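Long-range contact in putative nuclease YbcO (Escherichia coli K-12, PDB 3G27), which is a prophage-derived protein predicted to be a nuclease, and binds a zinc ion through four cysteines: residues 12-17 / 50-55. Numbering follows the deposited sequence. Where two conformers were deposited one is given.
Sequences ECQVRI and ATIACS. With ZN (zinc ion), chain B.
Cys-13 and Ala-53 bring the two backbones to within 4.5 Å, CA to CA, where the irregular segment 12-17 passes the end of strand 50-53 at a steep angle, the two directions differing by 111°. A single backbone hydrogen bond joins them, from Gln-14 N to Ile-52 O (3.2 Å). Next to it, the zinc ion is clasped between Cys-13 SG and Cys-54 SG, with metal bonds of 2.4 and 2.3 Å respectively. With its sulfur anti to the backbone N (chi1 -175°), Cys-13 turns SG to the metal and also to Cys-54 N, which donates to it at 3.3 Å along a nearly straight line (171°). Arg-16 N adds a second N-H to this sulfur and Val-15 N a weak third, a gathering of donors that would be expected to stabilise thiolate charge. Back along the strand, the side chains of Val-15 and Thr-51 cross at about a right angle, their CG2 methyls 3.6 Å apart; Val-15 CG2 also meets the methyl of Ala-53. On the other side of the Gln-14 backbone bond, Ile-52 lies alongside the aliphatic part of Gln-14, and its CG2 packs on Glu-12 O. Glu-12 O also accepts a hydrogen bond from Gln-14 NE2 at 3.2 Å, which ties down the bent glutamine chain. Helix 70-90 touches Gln-14 and Val-15 as well. Cys-54 caps the start of helix 55-61, and the whole forms a four-cysteine zinc site in which Cys-13 and Cys-21 join the CxxC pair Cys-54 and Cys-57, which sits where strand 50-53 runs into helix 55-61.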
ATOM      1  N   GLU A  12      -6.707   2.515  16.475  1.00 38.04           N
ATOM      2  CA  GLU A  12      -7.087   1.199  15.997  1.00 38.29           C
ATOM      3  C   GLU A  12      -6.142   0.612  14.942  1.00 36.36           C
ATOM      4  O   GLU A  12      -5.714   1.304  14.018  1.00 35.38           O
ATOM      5  CB  GLU A  12      -8.497   1.293  15.403  1.00 39.42           C
ATOM      6  CG  GLU A  12      -9.141  -0.045  15.115  1.00 43.96           C
ATOM      7  CD  GLU A  12     -10.587  -0.104  15.590  1.00 50.72           C
ATOM      8  OE1 GLU A  12     -11.504   0.417  14.870  1.00 53.51           O
ATOM      9  OE2 GLU A  12     -10.782  -0.676  16.702  1.00 55.06           O
ATOM     10  N   CYS A  13      -5.855  -0.687  15.067  1.00 34.45           N
ATOM     11  CA  CYS A  13      -5.033  -1.401  14.094  1.00 32.66           C
ATOM     12  C   CYS A  13      -5.708  -1.339  12.741  1.00 32.16           C
ATOM     13  O   CYS A  13      -6.892  -1.614  12.634  1.00 30.96           O
ATOM     14  CB  CYS A  13      -4.867  -2.861  14.515  1.00 32.44           C
ATOM     15  SG  CYS A  13      -3.774  -3.841  13.489  1.00 30.09           S
ATOM     16  N   GLN A  14      -4.947  -0.964  11.715  1.00 31.93           N
ATOM     17  CA  GLN A  14      -5.440  -0.947  10.340  1.00 31.42           C
ATOM     18  C   GLN A  14      -5.021  -2.174   9.541  1.00 30.93           C
ATOM     19  O   GLN A  14      -5.441  -2.314   8.406  1.00 29.57           O
ATOM     20  CB  GLN A  14      -4.972   0.317   9.632  1.00 31.98           C
ATOM     21  CG  GLN A  14      -5.473   1.594  10.266  1.00 32.11           C
ATOM     22  CD  GLN A  14      -7.004   1.649  10.285  1.00 34.89           C
ATOM     23  OE1 GLN A  14      -7.647   1.525   9.247  1.00 36.16           O
ATOM     24  NE2 GLN A  14      -7.587   1.810  11.476  1.00 33.06           N
ATOM     25  N   VAL A  15      -4.215  -3.061  10.135  1.00 31.31           N
ATOM     26  CA  VAL A  15      -3.707  -4.260   9.427  1.00 31.58           C
ATOM     27  C   VAL A  15      -4.733  -5.380   9.598  1.00 32.35           C
ATOM     28  O   VAL A  15      -5.176  -5.991   8.630  1.00 33.07           O
ATOM     29  CB  VAL A  15      -2.339  -4.743   9.978  1.00 31.05           C
ATOM     30  CG1 VAL A  15      -1.925  -6.035   9.306  1.00 31.16           C
ATOM     31  CG2 VAL A  15      -1.264  -3.701   9.804  1.00 30.33           C
ATOM     32  N   ARG A  16      -5.089  -5.652  10.848  0.50 32.30           N
ATOM     33  CA  ARG A  16      -6.174  -6.576  11.183  0.50 32.95           C
ATOM     34  C   ARG A  16      -6.094  -7.952  10.514  0.50 32.78           C
ATOM     35  O   ARG A  16      -7.072  -8.401   9.909  0.50 32.80           O
ATOM     36  CB  ARG A  16      -7.524  -5.927  10.854  0.50 33.18           C
ATOM     37  CG  ARG A  16      -7.550  -4.410  11.078  0.50 34.96           C
ATOM     38  CD  ARG A  16      -8.971  -3.901  11.261  0.50 38.41           C
ATOM     39  NE  ARG A  16      -9.131  -2.496  10.890  0.50 40.82           N
ATOM     40  CZ  ARG A  16      -9.649  -2.096   9.737  0.50 43.31           C
ATOM     41  NH1 ARG A  16      -9.773  -0.801   9.476  0.50 44.79           N
ATOM     42  NH2 ARG A  16     -10.049  -2.997   8.846  0.50 44.83           N
ATOM     43  N   ILE A  17      -4.953  -8.631  10.643  1.00 32.48           N
ATOM     44  CA  ILE A  17      -4.837  -9.999  10.158  1.00 31.95           C
ATOM     45  C   ILE A  17      -5.733 -10.857  11.052  1.00 31.07           C
ATOM     46  O   ILE A  17      -5.588 -10.862  12.291  1.00 31.87           O
ATOM     47  CB  ILE A  17      -3.392 -10.537  10.198  1.00 31.85           C
ATOM     48  CG1 ILE A  17      -2.486  -9.699   9.300  1.00 32.96           C
ATOM     49  CG2 ILE A  17      -3.388 -11.996   9.760  1.00 31.53           C
ATOM     50  CD1 ILE A  17      -1.010  -9.926   9.476  1.00 30.28           C
ATOM     51  N   ALA A  50       4.138   3.518   6.142  1.00 30.84           N
ATOM     52  CA  ALA A  50       3.933   2.832   7.415  1.00 30.96           C
ATOM     53  C   ALA A  50       2.425   2.672   7.661  1.00 30.61           C
ATOM     54  O   ALA A  50       1.608   3.374   7.046  1.00 30.50           O
ATOM     55  CB  ALA A  50       4.586   3.610   8.563  1.00 30.08           C
ATOM     56  N   THR A  51       2.085   1.723   8.529  1.00 30.24           N
ATOM     57  CA  THR A  51       0.710   1.483   8.966  1.00 29.82           C
ATOM     58  C   THR A  51       0.617   1.468  10.487  1.00 29.47           C
ATOM     59  O   THR A  51       1.573   1.130  11.165  1.00 29.49           O
ATOM     60  CB  THR A  51       0.167   0.139   8.414  1.00 30.31           C
ATOM     61  OG1 THR A  51      -1.219   0.004   8.763  1.00 29.29           O
ATOM     62  CG2 THR A  51       0.986  -1.078   8.935  1.00 28.46           C
ATOM     63  N   ILE A  52      -0.553   1.858  11.006  1.00 29.38           N
ATOM     64  CA  ILE A  52      -0.918   1.668  12.409  1.00 28.48           C
ATOM     65  C   ILE A  52      -1.110   0.163  12.527  1.00 27.90           C
ATOM     66  O   ILE A  52      -1.834  -0.441  11.728  1.00 26.57           O
ATOM     67  CB  ILE A  52      -2.279   2.364  12.785  1.00 28.72           C
ATOM     68  CG1 ILE A  52      -2.306   3.867  12.403  1.00 29.42           C
ATOM     69  CG2 ILE A  52      -2.554   2.242  14.242  1.00 29.32           C
ATOM     70  CD1 ILE A  52      -3.726   4.465  12.347  1.00 26.64           C
ATOM     71  N   ALA A  53      -0.459  -0.442  13.503  1.00 27.73           N
ATOM     72  CA  ALA A  53      -0.538  -1.872  13.678  1.00 27.96           C
ATOM     73  C   ALA A  53      -0.480  -2.141  15.165  1.00 28.02           C
ATOM     74  O   ALA A  53       0.299  -1.511  15.863  1.00 27.94           O
ATOM     75  CB  ALA A  53       0.640  -2.553  12.948  1.00 27.89           C
ATOM     76  N   CYS A  54      -1.327  -3.055  15.637  1.00 28.61           N
ATOM     77  CA  CYS A  54      -1.250  -3.596  16.997  1.00 28.85           C
ATOM     78  C   CYS A  54      -0.007  -4.440  17.115  1.00 28.81           C
ATOM     79  O   CYS A  54       0.584  -4.798  16.110  1.00 30.11           O
ATOM     80  CB  CYS A  54      -2.450  -4.472  17.321  1.00 29.22           C
ATOM     81  SG  CYS A  54      -2.494  -6.094  16.444  1.00 29.65           S
ATOM     82  N   SER A  55       0.382  -4.761  18.348  1.00 28.56           N
ATOM     83  CA  SER A  55       1.651  -5.403  18.607  1.00 27.97           C
ATOM     84  C   SER A  55       1.808  -6.726  17.859  1.00 28.05           C
ATOM     85  O   SER A  55       2.882  -7.044  17.348  1.00 27.94           O
ATOM     86  CB  SER A  55       1.851  -5.597  20.114  1.00 28.57           C
ATOM     87  OG  SER A  55       0.761  -6.273  20.740  1.00 28.02           O
TER
HETATM   88 ZN    ZN B  97      -3.768  -6.007  14.485  1.00 38.54          ZN